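Local coordinates for fibronectin type III domain-containing protein (Simiduia agarivorans, PDB 6P2K), which probably hydrolyses xyloglucan-type beta-glucans as a glycoside hydrolase family 74 enzyme, in which this beta-propeller part of a longer protein binds zinc, at residues B[705-710]-B[717-722]; B[632-637]-B[648-653]. All coordinates share one frame; numbering follows the deposited sequence.

Contact 1 of 2, residues B[705-710]-B[717-722]; sequences MSYYDH and GVFLGT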
# COMPACT_ATOMS: atom_id res chain seq x y z
N MET B 705 -43.73 11.53 21.14
CA MET B 705 -43.29 12.65 21.97
C MET B 705 -43.19 12.17 23.41
O MET B 705 -43.71 11.10 23.76
CB MET B 705 -44.23 13.85 21.85
CG MET B 705 -45.65 13.60 22.34
SD MET B 705 -45.85 13.91 24.11
CE MET B 705 -45.42 15.64 24.20
N SER B 706 -42.53 12.97 24.24
CA SER B 706 -42.32 12.62 25.64
C SER B 706 -42.40 13.87 26.50
O SER B 706 -41.67 14.83 26.26
CB SER B 706 -40.98 11.91 25.84
OG SER B 706 -40.58 11.93 27.20
N TYR B 707 -43.28 13.84 27.51
CA TYR B 707 -43.44 14.95 28.44
C TYR B 707 -42.48 14.77 29.62
O TYR B 707 -42.51 13.73 30.29
CB TYR B 707 -44.88 15.04 28.94
CG TYR B 707 -45.77 15.91 28.09
CD1 TYR B 707 -45.46 17.24 27.85
CD2 TYR B 707 -46.94 15.40 27.52
CE1 TYR B 707 -46.27 18.04 27.07
CE2 TYR B 707 -47.76 16.19 26.75
CZ TYR B 707 -47.42 17.51 26.52
OH TYR B 707 -48.24 18.31 25.75
N TYR B 708 -41.66 15.78 29.88
CA TYR B 708 -40.57 15.65 30.84
C TYR B 708 -40.18 17.03 31.34
O TYR B 708 -39.98 17.95 30.54
CB TYR B 708 -39.38 14.94 30.19
CG TYR B 708 -38.12 14.92 31.01
CD1 TYR B 708 -37.97 14.02 32.06
CD2 TYR B 708 -37.06 15.77 30.73
CE1 TYR B 708 -36.81 13.99 32.82
CE2 TYR B 708 -35.90 15.75 31.47
CZ TYR B 708 -35.78 14.86 32.51
OH TYR B 708 -34.62 14.83 33.26
N ASP B 709 -40.06 17.17 32.66
CA ASP B 709 -39.68 18.44 33.30
C ASP B 709 -38.26 18.29 33.84
O ASP B 709 -38.05 17.68 34.89
CB ASP B 709 -40.66 18.82 34.40
CG ASP B 709 -40.48 20.25 34.89
OD1 ASP B 709 -39.39 20.82 34.69
OD2 ASP B 709 -41.44 20.81 35.48
N HIS B 710 -37.29 18.85 33.11
CA HIS B 710 -35.89 18.72 33.48
C HIS B 710 -35.57 19.41 34.80
O HIS B 710 -34.53 19.12 35.40
CB HIS B 710 -35.01 19.29 32.37
CG HIS B 710 -34.92 20.78 32.37
ND1 HIS B 710 -35.85 21.58 31.74
CD2 HIS B 710 -34.02 21.62 32.92
CE1 HIS B 710 -35.52 22.85 31.91
NE2 HIS B 710 -34.42 22.90 32.62
N GLY B 717 -44.54 10.65 30.67
CA GLY B 717 -44.78 9.48 29.84
C GLY B 717 -44.40 9.67 28.39
O GLY B 717 -44.20 10.80 27.93
N VAL B 718 -44.30 8.56 27.66
CA VAL B 718 -44.00 8.56 26.24
C VAL B 718 -45.28 8.21 25.50
O VAL B 718 -45.98 7.26 25.87
CB VAL B 718 -42.88 7.56 25.90
CG1 VAL B 718 -42.44 7.71 24.45
CG2 VAL B 718 -41.71 7.75 26.85
N PHE B 719 -45.60 8.98 24.46
CA PHE B 719 -46.86 8.84 23.75
C PHE B 719 -46.62 8.66 22.26
O PHE B 719 -45.81 9.36 21.66
CB PHE B 719 -47.77 10.05 24.01
CG PHE B 719 -48.06 10.28 25.46
CD1 PHE B 719 -47.22 11.06 26.24
CD2 PHE B 719 -49.17 9.68 26.05
CE1 PHE B 719 -47.49 11.26 27.58
CE2 PHE B 719 -49.45 9.88 27.39
CZ PHE B 719 -48.61 10.67 28.16
N LEU B 720 -47.35 7.70 21.68
CA LEU B 720 -47.23 7.35 20.28
C LEU B 720 -48.57 7.57 19.60
O LEU B 720 -49.58 7.00 20.02
CB LEU B 720 -46.78 5.89 20.12
CG LEU B 720 -46.58 5.38 18.69
CD1 LEU B 720 -45.24 5.84 18.13
CD2 LEU B 720 -46.71 3.87 18.64
N GLY B 721 -48.58 8.39 18.56
CA GLY B 721 -49.79 8.67 17.79
C GLY B 721 -49.73 7.98 16.44
O GLY B 721 -48.66 7.89 15.82
N THR B 722 -50.88 7.51 15.97
CA THR B 722 -51.01 6.87 14.67
C THR B 722 -51.93 7.70 13.80
O THR B 722 -53.04 8.05 14.21
CB THR B 722 -51.54 5.44 14.80
OG1 THR B 722 -50.67 4.67 15.64
CG2 THR B 722 -51.62 4.78 13.43
O HOH W 1 -41.48 11.16 29.81
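Met-705 and Phe-719 face each other as a hydrogen-bonded pair in the antiparallel hairpin of strands 702-709 and 714-723, and their side chains run side by side on the same face of the sheet. The route of the methionine shows how one flexible side chain can serve several neighbours. Its CB leaves the strand beside Ile-650 of contact 2. CG is held between the backbone N and the carbonyl carbon (chi1 63°), and the chain bends again at each later torsion. SD thereby comes 3.8 Å from Phe-719 CD1, a Met-aromatic contact made obliquely to the ring. The bends carry CE along the strand to lie over the Tyr-707 ring, 3.4 Å above its centre. That ring also turns an edge to the phenylalanine, with Tyr-707 CD2 4.2 Å from Phe-719 CE1.

Beneath these groups the backbones are paired by Phe-719 N to Met-705 O (2.9 Å), the returning Met-705 N to Phe-719 O (3.1 Å) and Tyr-707 N to Gly-717 O (3.2 Å). On the face carrying Ser-706 and Val-718 the chemistry is polar as well as apolar: a water donates to Ser-706 OG (2.9 Å) and to Tyr-707 O, and accepts a weak bond from Gly-717 N. Ser-706 OG is also bonded to Ser-741 O. The hairpin thus separates two environments, a sulfur-aromatic layer covered by helix 666-672 and Trp-731, and a face where serine and water satisfy buried polar atoms.

Contact 2 of 2, residues B[632-637]-B[648-653]; sequences MSFAKG and WQILLS
Phe-634 and Trp-648 form a T-shaped pair across strands 628-634 and 648-653, the middle strands of a four-stranded antiparallel sheet consistent with a beta-propeller blade. The indole presents its edge to the phenyl face with the planes at 65°. Trp-648 CE3 sits over the centre of the Phe-634 ring, 3.5 Å from Phe-634 CZ. Next to this pair, Ile-650 CD1 meets Phe-634 CD1 at 3.6 Å, and Ile-650 CG2 rests 3.7 Å from Met-632 CG. The isoleucine can serve both because its CG1 lies anti to the carbonyl carbon (chi1 -59°), which sends its two branches to different neighbours. Leu-652 CD1 extends the row to Met-632 CB.

The indole is steadied from a face as well: Ala-635 CA makes an off-centre CH-pi contact with its six-membered ring, and Lys-636 CB reaches Trp-648 CD1. Behind this shell stands the antiparallel ladder, with Ser-633 and Leu-651 bonded in both directions (Ser-633 N to Leu-651 O, 2.9 Å) and Gln-649 N held by Ala-635 O at 2.8 Å.

Farther out, a water lies 2.7 Å from Ala-635 O and 2.9 Å from Gly-637 O, and accepts a bond from Gln-649 NE2 (3.2 Å). That amide is fixed by Leu-642 O, and its OE1 by Lys-662. Where the chain turns at Ala-635 and Lys-636, aromatic packing secures one face, while water and the doubly held glutamine gather round carbonyl groups.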
# COMPACT_ATOMS: atom_id res chain seq x y z
N MET B 632 -44.31 18.83 11.84
CA MET B 632 -44.73 18.62 13.22
C MET B 632 -43.81 19.38 14.16
O MET B 632 -42.58 19.26 14.07
CB MET B 632 -44.74 17.13 13.56
CG MET B 632 -45.28 16.79 14.93
SD MET B 632 -43.99 16.66 16.19
CE MET B 632 -43.18 15.15 15.68
N SER B 633 -44.40 20.15 15.07
CA SER B 633 -43.66 20.95 16.04
C SER B 633 -43.97 20.50 17.45
O SER B 633 -45.13 20.28 17.81
CB SER B 633 -44.02 22.44 15.88
OG SER B 633 -43.66 23.19 17.03
N PHE B 634 -42.93 20.39 18.27
CA PHE B 634 -43.05 20.14 19.70
C PHE B 634 -42.45 21.35 20.40
O PHE B 634 -41.23 21.54 20.39
CB PHE B 634 -42.34 18.85 20.11
CG PHE B 634 -42.31 18.61 21.60
CD1 PHE B 634 -43.47 18.71 22.35
CD2 PHE B 634 -41.12 18.28 22.23
CE1 PHE B 634 -43.44 18.49 23.72
CE2 PHE B 634 -41.09 18.05 23.60
CZ PHE B 634 -42.25 18.15 24.34
N ALA B 635 -43.31 22.18 20.99
CA ALA B 635 -42.91 23.47 21.51
C ALA B 635 -44.07 24.03 22.32
O ALA B 635 -45.16 23.46 22.36
CB ALA B 635 -42.51 24.43 20.39
N LYS B 636 -43.82 25.16 22.96
CA LYS B 636 -44.89 25.95 23.57
C LYS B 636 -45.25 27.11 22.65
O LYS B 636 -44.50 27.47 21.73
CB LYS B 636 -44.48 26.46 24.95
CG LYS B 636 -43.62 27.71 24.96
CD LYS B 636 -43.27 28.12 26.39
CE LYS B 636 -42.87 29.59 26.49
NZ LYS B 636 -43.74 30.32 27.46
N GLY B 637 -46.43 27.68 22.89
CA GLY B 637 -46.87 28.82 22.10
C GLY B 637 -47.44 28.41 20.75
O GLY B 637 -47.99 27.32 20.57
N TRP B 648 -46.23 22.85 26.65
CA TRP B 648 -45.76 22.38 25.36
C TRP B 648 -46.82 21.49 24.73
O TRP B 648 -47.52 20.74 25.42
CB TRP B 648 -44.45 21.61 25.51
CG TRP B 648 -43.28 22.48 25.82
CD1 TRP B 648 -43.24 23.54 26.68
CD2 TRP B 648 -41.96 22.37 25.26
NE1 TRP B 648 -41.99 24.10 26.69
CE2 TRP B 648 -41.18 23.40 25.84
CE3 TRP B 648 -41.37 21.51 24.34
CZ2 TRP B 648 -39.84 23.59 25.51
CZ3 TRP B 648 -40.04 21.69 24.02
CH2 TRP B 648 -39.29 22.73 24.60
N GLN B 649 -46.95 21.59 23.41
CA GLN B 649 -47.98 20.87 22.67
C GLN B 649 -47.38 20.34 21.37
O GLN B 649 -46.30 20.76 20.95
CB GLN B 649 -49.18 21.77 22.35
CG GLN B 649 -49.71 22.57 23.54
CD GLN B 649 -50.69 23.66 23.14
OE1 GLN B 649 -51.77 23.79 23.71
NE2 GLN B 649 -50.30 24.46 22.15
N ILE B 650 -48.10 19.40 20.75
CA ILE B 650 -47.76 18.91 19.42
C ILE B 650 -48.69 19.59 18.42
O ILE B 650 -49.92 19.43 18.50
CB ILE B 650 -47.87 17.38 19.32
CG1 ILE B 650 -46.95 16.70 20.34
CG2 ILE B 650 -47.51 16.93 17.92
CD1 ILE B 650 -45.48 16.83 20.01
N LEU B 651 -48.11 20.35 17.50
CA LEU B 651 -48.86 21.01 16.44
C LEU B 651 -48.49 20.37 15.11
O LEU B 651 -47.33 20.02 14.88
CB LEU B 651 -48.58 22.51 16.40
CG LEU B 651 -48.80 23.31 17.70
CD1 LEU B 651 -48.83 24.80 17.42
CD2 LEU B 651 -50.07 22.87 18.38
N LEU B 652 -49.48 20.23 14.23
CA LEU B 652 -49.29 19.57 12.95
C LEU B 652 -49.72 20.49 11.82
O LEU B 652 -50.71 21.23 11.95
CB LEU B 652 -50.07 18.25 12.88
CG LEU B 652 -49.61 17.24 11.83
CD1 LEU B 652 -48.19 16.77 12.12
CD2 LEU B 652 -50.57 16.06 11.77
N SER B 653 -48.99 20.44 10.71
CA SER B 653 -49.33 21.17 9.50
C SER B 653 -49.08 20.27 8.30
O SER B 653 -48.07 19.55 8.26
CB SER B 653 -48.51 22.46 9.36
OG SER B 653 -48.52 22.91 8.01
O HOH W 2 -45.75 23.01 18.97
O HOH W 3 -47.28 24.53 21.13

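Contact 2 comes first along the chain and closes before contact 1 opens; their centres lie about 12 Å apart, on the same side of the chain's centre. Each pairs the two middle strands of a four-stranded antiparallel sheet, residues 618-664 for contact 2 and 697-733 for contact 1, as in successive blades of a beta-propeller. The sheets meet directly: Met-705 CE packs 3.5 Å from Phe-634 CE1, and Tyr-707 OH lies 2.6 Å from Trp-648 O, probably a hydrogen bond. Both contacts lie away from the zinc sites. What they share is a largely apolar interface between neighbouring blades, with that polar link among the apolar groups.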